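Local atomic coordinates of peptidase M16 domain protein (Alicyclobacillus acidocaldarius subsp. acidocaldarius DSM 446, PDB entry 4XEA), a protein that is a putative metallopeptidase of the M16 (insulinase) family that binds a metal ion and probably hydrolyses peptide bonds. Residues 147-161 with 230-244. Sequence-based numbering, arbitrary orientation.
Sequences RAYMELLRAMYHEHP and YPEEPPTPARSRHWM
Glu233 reaches across to the turn that follows helix 144-156 and takes three successive backbone N-H groups on one carboxylate. Glu233 OE2 accepts from His158 N through its syn lone pair (2.7 Å, N-H...O angle 166°); Glu233 OE1 accepts from Glu159 N, also syn, at 3.0 Å, and from His160 N, which lies out of the carboxylate plane. With CG anti to the backbone N (chi1 176°) and a bend at chi2, the chain lays CD against the edge of the Tyr157 ring. Lys258 of strand 252-258 forms a salt bridge with Glu233 OE2 and also bonds Met156 O and Thr236 O. The His158 ring slots between Pro234 and Ala238: Pro234 CG sits 3.7 Å from the ring centroid over one face, and Ala238 CB 3.9 Å from it over the other, both CH-pi contacts. Thr236 O lies in the ring plane and accepts a somewhat bent bond from His158 NE2 (3.0 Å), which fixes the ring's rotation. At the helix end, Ala155 O accepts from Arg239 N at 2.9 Å, with a weak second bond from Ala238 N. Arg239, bent at chi3, lays a guanidinium face over Ala155 CA, while its NH1 donates to a water that bonds Glu151 O and OE1. Glu151 OE2 takes Arg147 NE and Arg154 NH1 in a salt-bridge network; Met244 SE packs 3.8 Å from Glu151 CG. A glutamine in place of Glu233 would probably set an NH2 against one or two of the turn amides and leave Lys258 without its anionic mate. Loop 230-240, leading into edge strand 241-246, is thus tied to the end of helix 144-156 mainly by side chains gripping backbone groups, and the amides and Lys258 probably stabilise Glu233 as an anion.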
ATOM      1  N   ARG A 147      -5.621 -10.589  16.613  1.00 62.19           N
ATOM      2  CA  ARG A 147      -5.738 -11.133  17.975  1.00 60.77           C
ATOM      3  C   ARG A 147      -5.043 -10.261  19.057  1.00 55.95           C
ATOM      4  O   ARG A 147      -5.659  -9.945  20.050  1.00 53.67           O
ATOM      5  CB  ARG A 147      -5.213 -12.580  18.008  1.00 65.00           C
ATOM      6  CG  ARG A 147      -5.529 -13.360  19.292  1.00 67.25           C
ATOM      7  CD  ARG A 147      -6.956 -13.122  19.782  1.00 68.45           C
ATOM      8  NE  ARG A 147      -7.257 -13.952  20.940  1.00 71.67           N
ATOM      9  CZ  ARG A 147      -7.614 -15.230  20.884  1.00 79.03           C
ATOM     10  NH1 ARG A 147      -7.741 -15.853  19.710  1.00 82.51           N
ATOM     11  NH2 ARG A 147      -7.840 -15.898  22.018  1.00 81.52           N
ATOM     12  N   ALA A 148      -3.795  -9.852  18.835  1.00 55.31           N
ATOM     13  CA  ALA A 148      -3.058  -9.000  19.780  1.00 52.43           C
ATOM     14  C   ALA A 148      -3.774  -7.670  20.005  1.00 49.20           C
ATOM     15  O   ALA A 148      -3.894  -7.199  21.129  1.00 45.44           O
ATOM     16  CB  ALA A 148      -1.662  -8.737  19.262  1.00 54.05           C
ATOM     17  N   TYR A 149      -4.226  -7.086  18.900  1.00 48.62           N
ATOM     18  CA  TYR A 149      -5.028  -5.860  18.910  1.00 47.21           C
ATOM     19  C   TYR A 149      -6.297  -6.047  19.733  1.00 45.00           C
ATOM     20  O   TYR A 149      -6.590  -5.245  20.628  1.00 41.42           O
ATOM     21  CB  TYR A 149      -5.356  -5.488  17.465  1.00 48.59           C
ATOM     22  CG  TYR A 149      -6.257  -4.316  17.302  1.00 49.27           C
ATOM     23  CD1 TYR A 149      -7.565  -4.492  16.861  1.00 55.19           C
ATOM     24  CD2 TYR A 149      -5.837  -3.051  17.597  1.00 52.68           C
ATOM     25  CE1 TYR A 149      -8.420  -3.419  16.691  1.00 57.43           C
ATOM     26  CE2 TYR A 149      -6.706  -1.945  17.444  1.00 53.62           C
ATOM     27  CZ  TYR A 149      -7.980  -2.143  16.996  1.00 55.79           C
ATOM     28  OH  TYR A 149      -8.845  -1.088  16.822  1.00 58.46           O
HETATM   29  N   MSE A 150      -7.031  -7.127  19.477  1.00 46.39           N
HETATM   30  CA  MSE A 150      -8.298  -7.316  20.196  1.00 46.11           C
HETATM   31  C   MSE A 150      -8.054  -7.607  21.686  1.00 45.37           C
HETATM   32  O   MSE A 150      -8.840  -7.170  22.514  1.00 43.96           O
HETATM   33  CB  MSE A 150      -9.216  -8.372  19.536  1.00 49.07           C
HETATM   34  CG  MSE A 150      -9.899  -7.876  18.199  1.00 52.34           C
HETATM   35 SE   MSE A 150     -10.761  -6.120  18.215  0.72 56.57          SE
HETATM   36  CE  MSE A 150     -11.766  -6.351  19.892  1.00 56.40           C
ATOM     37  N   GLU A 151      -6.942  -8.261  22.014  1.00 47.48           N
ATOM     38  CA  GLU A 151      -6.594  -8.516  23.439  1.00 48.28           C
ATOM     39  C   GLU A 151      -6.345  -7.175  24.178  1.00 45.06           C
ATOM     40  O   GLU A 151      -6.836  -6.968  25.264  1.00 43.55           O
ATOM     41  CB  GLU A 151      -5.383  -9.450  23.576  1.00 50.08           C
ATOM     42  CG  GLU A 151      -5.637 -10.913  23.229  1.00 56.13           C
ATOM     43  CD  GLU A 151      -6.812 -11.537  24.010  1.00 59.00           C
ATOM     44  OE1 GLU A 151      -7.114 -11.089  25.150  1.00 58.98           O
ATOM     45  OE2 GLU A 151      -7.430 -12.476  23.453  1.00 58.81           O
ATOM     46  N   LEU A 152      -5.647  -6.262  23.521  1.00 44.80           N
ATOM     47  CA  LEU A 152      -5.414  -4.910  24.062  1.00 43.23           C
ATOM     48  C   LEU A 152      -6.742  -4.191  24.342  1.00 41.29           C
ATOM     49  O   LEU A 152      -7.006  -3.738  25.487  1.00 39.53           O
ATOM     50  CB  LEU A 152      -4.515  -4.152  23.080  1.00 44.01           C
ATOM     51  CG  LEU A 152      -4.065  -2.705  23.331  1.00 44.38           C
ATOM     52  CD1 LEU A 152      -5.240  -1.785  23.225  1.00 43.59           C
ATOM     53  CD2 LEU A 152      -3.389  -2.602  24.629  1.00 45.08           C
ATOM     54  N   LEU A 153      -7.629  -4.158  23.346  1.00 40.23           N
ATOM     55  CA  LEU A 153      -8.936  -3.527  23.526  1.00 39.34           C
ATOM     56  C   LEU A 153      -9.770  -4.145  24.626  1.00 39.45           C
ATOM     57  O   LEU A 153     -10.452  -3.396  25.416  1.00 39.20           O
ATOM     58  CB  LEU A 153      -9.727  -3.483  22.210  1.00 39.33           C
ATOM     59  CG  LEU A 153      -9.178  -2.595  21.078  1.00 41.60           C
ATOM     60  CD1 LEU A 153     -10.124  -2.575  19.823  1.00 43.33           C
ATOM     61  CD2 LEU A 153      -9.004  -1.158  21.554  1.00 40.00           C
ATOM     62  N   ARG A 154      -9.754  -5.475  24.676  1.00 40.59           N
ATOM     63  CA  ARG A 154     -10.488  -6.218  25.671  1.00 42.15           C
ATOM     64  C   ARG A 154      -9.928  -5.926  27.092  1.00 41.96           C
ATOM     65  O   ARG A 154     -10.690  -5.841  28.045  1.00 40.47           O
ATOM     66  CB  ARG A 154     -10.486  -7.725  25.424  1.00 43.97           C
ATOM     67  CG  ARG A 154     -11.571  -8.199  24.443  1.00 48.41           C
ATOM     68  CD  ARG A 154     -11.758  -9.740  24.435  1.00 55.53           C
ATOM     69  NE  ARG A 154     -10.709 -10.520  23.768  1.00 58.93           N
ATOM     70  CZ  ARG A 154     -10.651 -10.800  22.456  1.00 62.22           C
ATOM     71  NH1 ARG A 154      -9.658 -11.559  21.988  1.00 64.86           N
ATOM     72  NH2 ARG A 154     -11.552 -10.315  21.600  1.00 60.91           N
ATOM     73  N   ALA A 155      -8.623  -5.729  27.175  1.00 41.45           N
ATOM     74  CA  ALA A 155      -7.983  -5.359  28.440  1.00 42.78           C
ATOM     75  C   ALA A 155      -8.303  -3.882  28.806  1.00 41.83           C
ATOM     76  O   ALA A 155      -8.606  -3.547  29.970  1.00 42.98           O
ATOM     77  CB  ALA A 155      -6.471  -5.610  28.342  1.00 42.56           C
HETATM   78  N   MSE A 156      -8.255  -3.009  27.808  1.00 40.52           N
HETATM   79  CA  MSE A 156      -8.429  -1.587  28.018  1.00 40.07           C
HETATM   80  C   MSE A 156      -9.859  -1.167  28.422  1.00 38.95           C
HETATM   81  O   MSE A 156     -10.022  -0.334  29.321  1.00 37.46           O
HETATM   82  CB  MSE A 156      -7.970  -0.833  26.768  1.00 38.49           C
HETATM   83  CG  MSE A 156      -8.116   0.655  26.790  1.00 40.07           C
HETATM   84 SE   MSE A 156      -7.301   1.551  25.255  0.79 42.10          SE
HETATM   85  CE  MSE A 156      -5.534   1.213  25.626  1.00 30.39           C
ATOM     86  N   TYR A 157     -10.859  -1.754  27.765  1.00 38.32           N
ATOM     87  CA  TYR A 157     -12.230  -1.283  27.841  1.00 37.44           C
ATOM     88  C   TYR A 157     -13.071  -2.223  28.703  1.00 38.76           C
ATOM     89  O   TYR A 157     -13.058  -3.436  28.531  1.00 39.10           O
ATOM     90  CB  TYR A 157     -12.831  -1.058  26.406  1.00 37.15           C
ATOM     91  CG  TYR A 157     -12.293   0.157  25.764  1.00 35.04           C
ATOM     92  CD1 TYR A 157     -12.805   1.424  26.068  1.00 35.70           C
ATOM     93  CD2 TYR A 157     -11.204   0.087  24.888  1.00 33.32           C
ATOM     94  CE1 TYR A 157     -12.282   2.598  25.471  1.00 33.83           C
ATOM     95  CE2 TYR A 157     -10.684   1.244  24.297  1.00 33.56           C
ATOM     96  CZ  TYR A 157     -11.189   2.482  24.617  1.00 33.27           C
ATOM     97  OH  TYR A 157     -10.613   3.565  24.059  1.00 31.84           O
ATOM     98  N   HIS A 158     -13.811  -1.648  29.655  1.00 38.09           N
ATOM     99  CA  HIS A 158     -14.706  -2.410  30.492  1.00 39.28           C
ATOM    100  C   HIS A 158     -16.018  -2.783  29.793  1.00 39.96           C
ATOM    101  O   HIS A 158     -16.495  -3.901  29.962  1.00 39.57           O
ATOM    102  CB  HIS A 158     -15.096  -1.623  31.760  1.00 40.07           C
ATOM    103  CG  HIS A 158     -13.947  -1.305  32.666  1.00 38.24           C
ATOM    104  ND1 HIS A 158     -13.872  -1.768  33.963  1.00 38.09           N
ATOM    105  CD2 HIS A 158     -12.864  -0.520  32.483  1.00 35.46           C
ATOM    106  CE1 HIS A 158     -12.755  -1.324  34.514  1.00 38.21           C
ATOM    107  NE2 HIS A 158     -12.118  -0.584  33.626  1.00 36.12           N
ATOM    108  N   GLU A 159     -16.636  -1.808  29.138  1.00 39.72           N
ATOM    109  CA  GLU A 159     -18.030  -1.929  28.654  1.00 42.14           C
ATOM    110  C   GLU A 159     -18.244  -1.346  27.249  1.00 39.65           C
ATOM    111  O   GLU A 159     -19.185  -1.735  26.585  1.00 39.55           O
ATOM    112  CB  GLU A 159     -19.010  -1.117  29.535  1.00 44.16           C
ATOM    113  CG  GLU A 159     -19.129  -1.448  30.948  1.00 51.81           C
ATOM    114  CD  GLU A 159     -19.351  -0.178  31.827  1.00 57.82           C
ATOM    115  OE1 GLU A 159     -20.411   0.509  31.700  1.00 58.57           O
ATOM    116  OE2 GLU A 159     -18.449   0.085  32.675  1.00 59.98           O
ATOM    117  N   HIS A 160     -17.443  -0.357  26.844  1.00 37.80           N
ATOM    118  CA  HIS A 160     -17.602   0.297  25.557  1.00 37.12           C
ATOM    119  C   HIS A 160     -17.625  -0.751  24.403  1.00 37.26           C
ATOM    120  O   HIS A 160     -16.820  -1.685  24.417  1.00 36.99           O
ATOM    121  CB  HIS A 160     -16.484   1.313  25.324  1.00 35.56           C
ATOM    122  CG  HIS A 160     -16.772   2.283  24.217  1.00 36.25           C
ATOM    123  ND1 HIS A 160     -16.817   1.910  22.890  1.00 36.02           N
ATOM    124  CD2 HIS A 160     -17.098   3.603  24.252  1.00 36.02           C
ATOM    125  CE1 HIS A 160     -17.127   2.961  22.151  1.00 36.91           C
ATOM    126  NE2 HIS A 160     -17.306   4.000  22.949  1.00 36.68           N
ATOM    127  N   PRO A 161     -18.561  -0.621  23.433  1.00 37.30           N
ATOM    128  CA  PRO A 161     -18.620  -1.575  22.326  1.00 38.90           C
ATOM    129  C   PRO A 161     -17.362  -1.753  21.484  1.00 38.37           C
ATOM    130  O   PRO A 161     -17.238  -2.796  20.814  1.00 39.17           O
ATOM    131  CB  PRO A 161     -19.732  -1.001  21.431  1.00 39.09           C
ATOM    132  CG  PRO A 161     -20.632  -0.292  22.372  1.00 39.05           C
ATOM    133  CD  PRO A 161     -19.697   0.321  23.373  1.00 38.78           C
ATOM    134  N   TYR A 230     -24.398   5.337  24.848  1.00 45.09           N
ATOM    135  CA  TYR A 230     -23.058   4.788  25.127  1.00 44.68           C
ATOM    136  C   TYR A 230     -22.882   4.730  26.648  1.00 46.08           C
ATOM    137  O   TYR A 230     -23.463   5.560  27.360  1.00 45.26           O
ATOM    138  CB  TYR A 230     -21.972   5.661  24.508  1.00 43.48           C
ATOM    139  CG  TYR A 230     -21.871   5.469  23.017  1.00 45.28           C
ATOM    140  CD1 TYR A 230     -21.039   4.491  22.473  1.00 49.17           C
ATOM    141  CD2 TYR A 230     -22.628   6.226  22.148  1.00 48.10           C
ATOM    142  CE1 TYR A 230     -20.960   4.299  21.094  1.00 50.06           C
ATOM    143  CE2 TYR A 230     -22.560   6.039  20.766  1.00 48.73           C
ATOM    144  CZ  TYR A 230     -21.745   5.065  20.253  1.00 50.29           C
ATOM    145  OH  TYR A 230     -21.677   4.891  18.878  1.00 56.31           O
ATOM    146  N   PRO A 231     -22.139   3.714  27.152  1.00 46.35           N
ATOM    147  CA  PRO A 231     -21.951   3.546  28.605  1.00 46.48           C
ATOM    148  C   PRO A 231     -20.948   4.528  29.209  1.00 44.88           C
ATOM    149  O   PRO A 231     -20.136   5.131  28.515  1.00 41.47           O
ATOM    150  CB  PRO A 231     -21.442   2.101  28.730  1.00 46.92           C
ATOM    151  CG  PRO A 231     -20.608   1.916  27.437  1.00 46.51           C
ATOM    152  CD  PRO A 231     -21.378   2.711  26.363  1.00 45.89           C
ATOM    153  N   GLU A 232     -20.994   4.663  30.531  1.00 45.15           N
ATOM    154  CA  GLU A 232     -19.970   5.420  31.264  1.00 45.61           C
ATOM    155  C   GLU A 232     -18.678   4.621  31.481  1.00 43.38           C
ATOM    156  O   GLU A 232     -18.424   4.071  32.534  1.00 46.85           O
ATOM    157  CB  GLU A 232     -20.550   5.875  32.629  1.00 47.10           C
ATOM    158  CG  GLU A 232     -21.725   6.832  32.417  1.00 52.76           C
ATOM    159  CD  GLU A 232     -22.392   7.337  33.706  1.00 60.75           C
ATOM    160  OE1 GLU A 232     -22.099   6.807  34.805  1.00 64.79           O
ATOM    161  OE2 GLU A 232     -23.253   8.253  33.599  1.00 66.94           O
ATOM    162  N   GLU A 233     -17.818   4.641  30.517  1.00 41.27           N
ATOM    163  CA  GLU A 233     -16.628   3.852  30.558  1.00 38.94           C
ATOM    164  C   GLU A 233     -15.623   4.447  31.599  1.00 39.39           C
ATOM    165  O   GLU A 233     -15.312   5.630  31.529  1.00 37.18           O
ATOM    166  CB  GLU A 233     -16.040   3.863  29.159  1.00 37.52           C
ATOM    167  CG  GLU A 233     -14.735   3.173  29.035  1.00 36.57           C
ATOM    168  CD  GLU A 233     -14.844   1.643  29.217  1.00 35.59           C
ATOM    169  OE1 GLU A 233     -15.900   1.053  28.900  1.00 37.40           O
ATOM    170  OE2 GLU A 233     -13.846   1.084  29.677  1.00 37.42           O
ATOM    171  N   PRO A 234     -15.109   3.616  32.522  1.00 38.16           N
ATOM    172  CA  PRO A 234     -14.036   4.098  33.406  1.00 38.44           C
ATOM    173  C   PRO A 234     -12.794   4.569  32.686  1.00 36.71           C
ATOM    174  O   PRO A 234     -12.464   4.072  31.577  1.00 35.36           O
ATOM    175  CB  PRO A 234     -13.725   2.889  34.303  1.00 38.75           C
ATOM    176  CG  PRO A 234     -14.962   2.045  34.285  1.00 40.82           C
ATOM    177  CD  PRO A 234     -15.494   2.228  32.852  1.00 39.45           C
ATOM    178  N   PRO A 235     -12.067   5.537  33.296  1.00 37.86           N
ATOM    179  CA  PRO A 235     -10.876   6.032  32.623  1.00 37.29           C
ATOM    180  C   PRO A 235      -9.654   5.101  32.744  1.00 37.72           C
ATOM    181  O   PRO A 235      -8.664   5.316  32.067  1.00 38.02           O
ATOM    182  CB  PRO A 235     -10.595   7.369  33.329  1.00 38.52           C
ATOM    183  CG  PRO A 235     -11.101   7.162  34.767  1.00 39.93           C
ATOM    184  CD  PRO A 235     -12.411   6.334  34.495  1.00 40.70           C
ATOM    185  N   THR A 236      -9.734   4.101  33.612  1.00 38.82           N
ATOM    186  CA  THR A 236      -8.660   3.161  33.828  1.00 38.48           C
ATOM    187  C   THR A 236      -8.968   1.839  33.098  1.00 38.32           C
ATOM    188  O   THR A 236     -10.119   1.474  32.903  1.00 38.50           O
ATOM    189  CB  THR A 236      -8.481   2.864  35.326  1.00 41.12           C
ATOM    190  OG1 THR A 236      -9.755   2.530  35.894  1.00 41.05           O
ATOM    191  CG2 THR A 236      -7.848   4.102  36.129  1.00 40.91           C
ATOM    192  N   PRO A 237      -7.930   1.076  32.753  1.00 39.26           N
ATOM    193  CA  PRO A 237      -8.158  -0.165  32.023  1.00 39.17           C
ATOM    194  C   PRO A 237      -8.779  -1.226  32.911  1.00 39.65           C
ATOM    195  O   PRO A 237      -8.608  -1.193  34.119  1.00 38.09           O
ATOM    196  CB  PRO A 237      -6.751  -0.603  31.570  1.00 39.52           C
ATOM    197  CG  PRO A 237      -5.807   0.210  32.246  1.00 41.50           C
ATOM    198  CD  PRO A 237      -6.504   1.423  32.854  1.00 40.54           C
ATOM    199  N   ALA A 238      -9.487  -2.158  32.295  1.00 39.51           N
ATOM    200  CA  ALA A 238     -10.037  -3.307  33.010  1.00 40.67           C
ATOM    201  C   ALA A 238      -8.895  -4.215  33.497  1.00 41.48           C
ATOM    202  O   ALA A 238      -8.916  -4.688  34.609  1.00 41.63           O
ATOM    203  CB  ALA A 238     -11.075  -4.074  32.096  1.00 41.35           C
ATOM    204  N   ARG A 239      -7.894  -4.419  32.664  1.00 41.03           N
ATOM    205  CA  ARG A 239      -6.672  -5.142  33.042  1.00 41.78           C
ATOM    206  C   ARG A 239      -5.508  -4.344  32.432  1.00 40.16           C
ATOM    207  O   ARG A 239      -5.507  -4.053  31.256  1.00 39.80           O
ATOM    208  CB  ARG A 239      -6.720  -6.601  32.503  1.00 42.88           C
ATOM    209  CG  ARG A 239      -7.734  -7.515  33.226  1.00 46.80           C
ATOM    210  CD  ARG A 239      -7.915  -8.931  32.566  1.00 53.01           C
ATOM    211  NE  ARG A 239      -8.665  -8.846  31.301  1.00 53.49           N
ATOM    212  CZ  ARG A 239      -8.147  -8.943  30.071  1.00 54.06           C
ATOM    213  NH1 ARG A 239      -6.839  -9.168  29.882  1.00 52.72           N
ATOM    214  NH2 ARG A 239      -8.959  -8.820  29.004  1.00 53.23           N
ATOM    215  N   SER A 240      -4.500  -4.015  33.218  1.00 40.27           N
ATOM    216  CA  SER A 240      -3.427  -3.162  32.711  1.00 39.47           C
ATOM    217  C   SER A 240      -2.260  -3.950  32.094  1.00 39.71           C
ATOM    218  O   SER A 240      -1.375  -3.348  31.494  1.00 38.26           O
ATOM    219  CB  SER A 240      -2.905  -2.241  33.833  1.00 40.62           C
ATOM    220  OG  SER A 240      -2.307  -2.990  34.851  1.00 44.61           O
ATOM    221  N   ARG A 241      -2.273  -5.280  32.240  1.00 41.22           N
ATOM    222  CA  ARG A 241      -1.204  -6.132  31.725  1.00 42.02           C
ATOM    223  C   ARG A 241      -1.787  -7.450  31.244  1.00 42.71           C
ATOM    224  O   ARG A 241      -2.621  -8.042  31.918  1.00 41.51           O
ATOM    225  CB  ARG A 241      -0.139  -6.427  32.802  1.00 44.04           C
ATOM    226  CG  ARG A 241       0.512  -5.215  33.527  1.00 45.42           C
ATOM    227  CD  ARG A 241       1.562  -4.564  32.634  1.00 49.58           C
ATOM    228  NE  ARG A 241       2.261  -3.456  33.283  1.00 49.58           N
ATOM    229  CZ  ARG A 241       1.789  -2.207  33.399  1.00 49.35           C
ATOM    230  NH1 ARG A 241       0.614  -1.856  32.903  1.00 47.17           N
ATOM    231  NH2 ARG A 241       2.516  -1.288  34.017  1.00 50.58           N
ATOM    232  N   HIS A 242      -1.303  -7.939  30.094  1.00 41.83           N
ATOM    233  CA  HIS A 242      -1.768  -9.201  29.565  1.00 43.15           C
ATOM    234  C   HIS A 242      -0.669  -9.822  28.691  1.00 43.80           C
ATOM    235  O   HIS A 242       0.130  -9.108  28.043  1.00 43.42           O
ATOM    236  CB  HIS A 242      -3.084  -9.014  28.803  1.00 42.30           C
ATOM    237  CG  HIS A 242      -3.694 -10.294  28.315  1.00 44.71           C
ATOM    238  ND1 HIS A 242      -4.393 -11.147  29.143  1.00 48.42           N
ATOM    239  CD2 HIS A 242      -3.688 -10.879  27.091  1.00 44.06           C
ATOM    240  CE1 HIS A 242      -4.801 -12.199  28.448  1.00 50.14           C
ATOM    241  NE2 HIS A 242      -4.372 -12.068  27.206  1.00 46.63           N
ATOM    242  N   TRP A 243      -0.561 -11.136  28.759  1.00 45.02           N
ATOM    243  CA  TRP A 243       0.217 -11.884  27.769  1.00 45.40           C
ATOM    244  C   TRP A 243      -0.537 -13.147  27.433  1.00 48.69           C
ATOM    245  O   TRP A 243      -1.394 -13.623  28.203  1.00 47.01           O
ATOM    246  CB  TRP A 243       1.644 -12.201  28.236  1.00 46.29           C
ATOM    247  CG  TRP A 243       1.703 -12.864  29.618  1.00 45.91           C
ATOM    248  CD1 TRP A 243       1.931 -12.241  30.813  1.00 45.34           C
ATOM    249  CD2 TRP A 243       1.472 -14.233  29.915  1.00 48.87           C
ATOM    250  NE1 TRP A 243       1.891 -13.150  31.846  1.00 47.90           N
ATOM    251  CE2 TRP A 243       1.623 -14.388  31.319  1.00 48.73           C
ATOM    252  CE3 TRP A 243       1.216 -15.366  29.134  1.00 49.11           C
ATOM    253  CZ2 TRP A 243       1.440 -15.573  31.931  1.00 48.70           C
ATOM    254  CZ3 TRP A 243       1.048 -16.553  29.748  1.00 52.00           C
ATOM    255  CH2 TRP A 243       1.174 -16.667  31.141  1.00 51.82           C
HETATM  256  N   MSE A 244      -0.228 -13.697  26.245  1.00 51.07           N
HETATM  257  CA  MSE A 244      -0.775 -14.964  25.866  1.00 53.91           C
HETATM  258  C   MSE A 244       0.154 -15.590  24.841  1.00 55.57           C
HETATM  259  O   MSE A 244       1.016 -14.910  24.280  1.00 53.02           O
HETATM  260  CB  MSE A 244      -2.181 -14.762  25.319  1.00 54.48           C
HETATM  261  CG  MSE A 244      -2.230 -13.874  24.103  1.00 58.14           C
HETATM  262 SE   MSE A 244      -3.825 -14.233  23.054  0.72 67.10          SE
HETATM  263  CE  MSE A 244      -3.949 -16.185  23.092  1.00 67.95           C
TER
HETATM  264  O   HOH W   1      -6.898  -9.187  27.011  1.00 43.38           O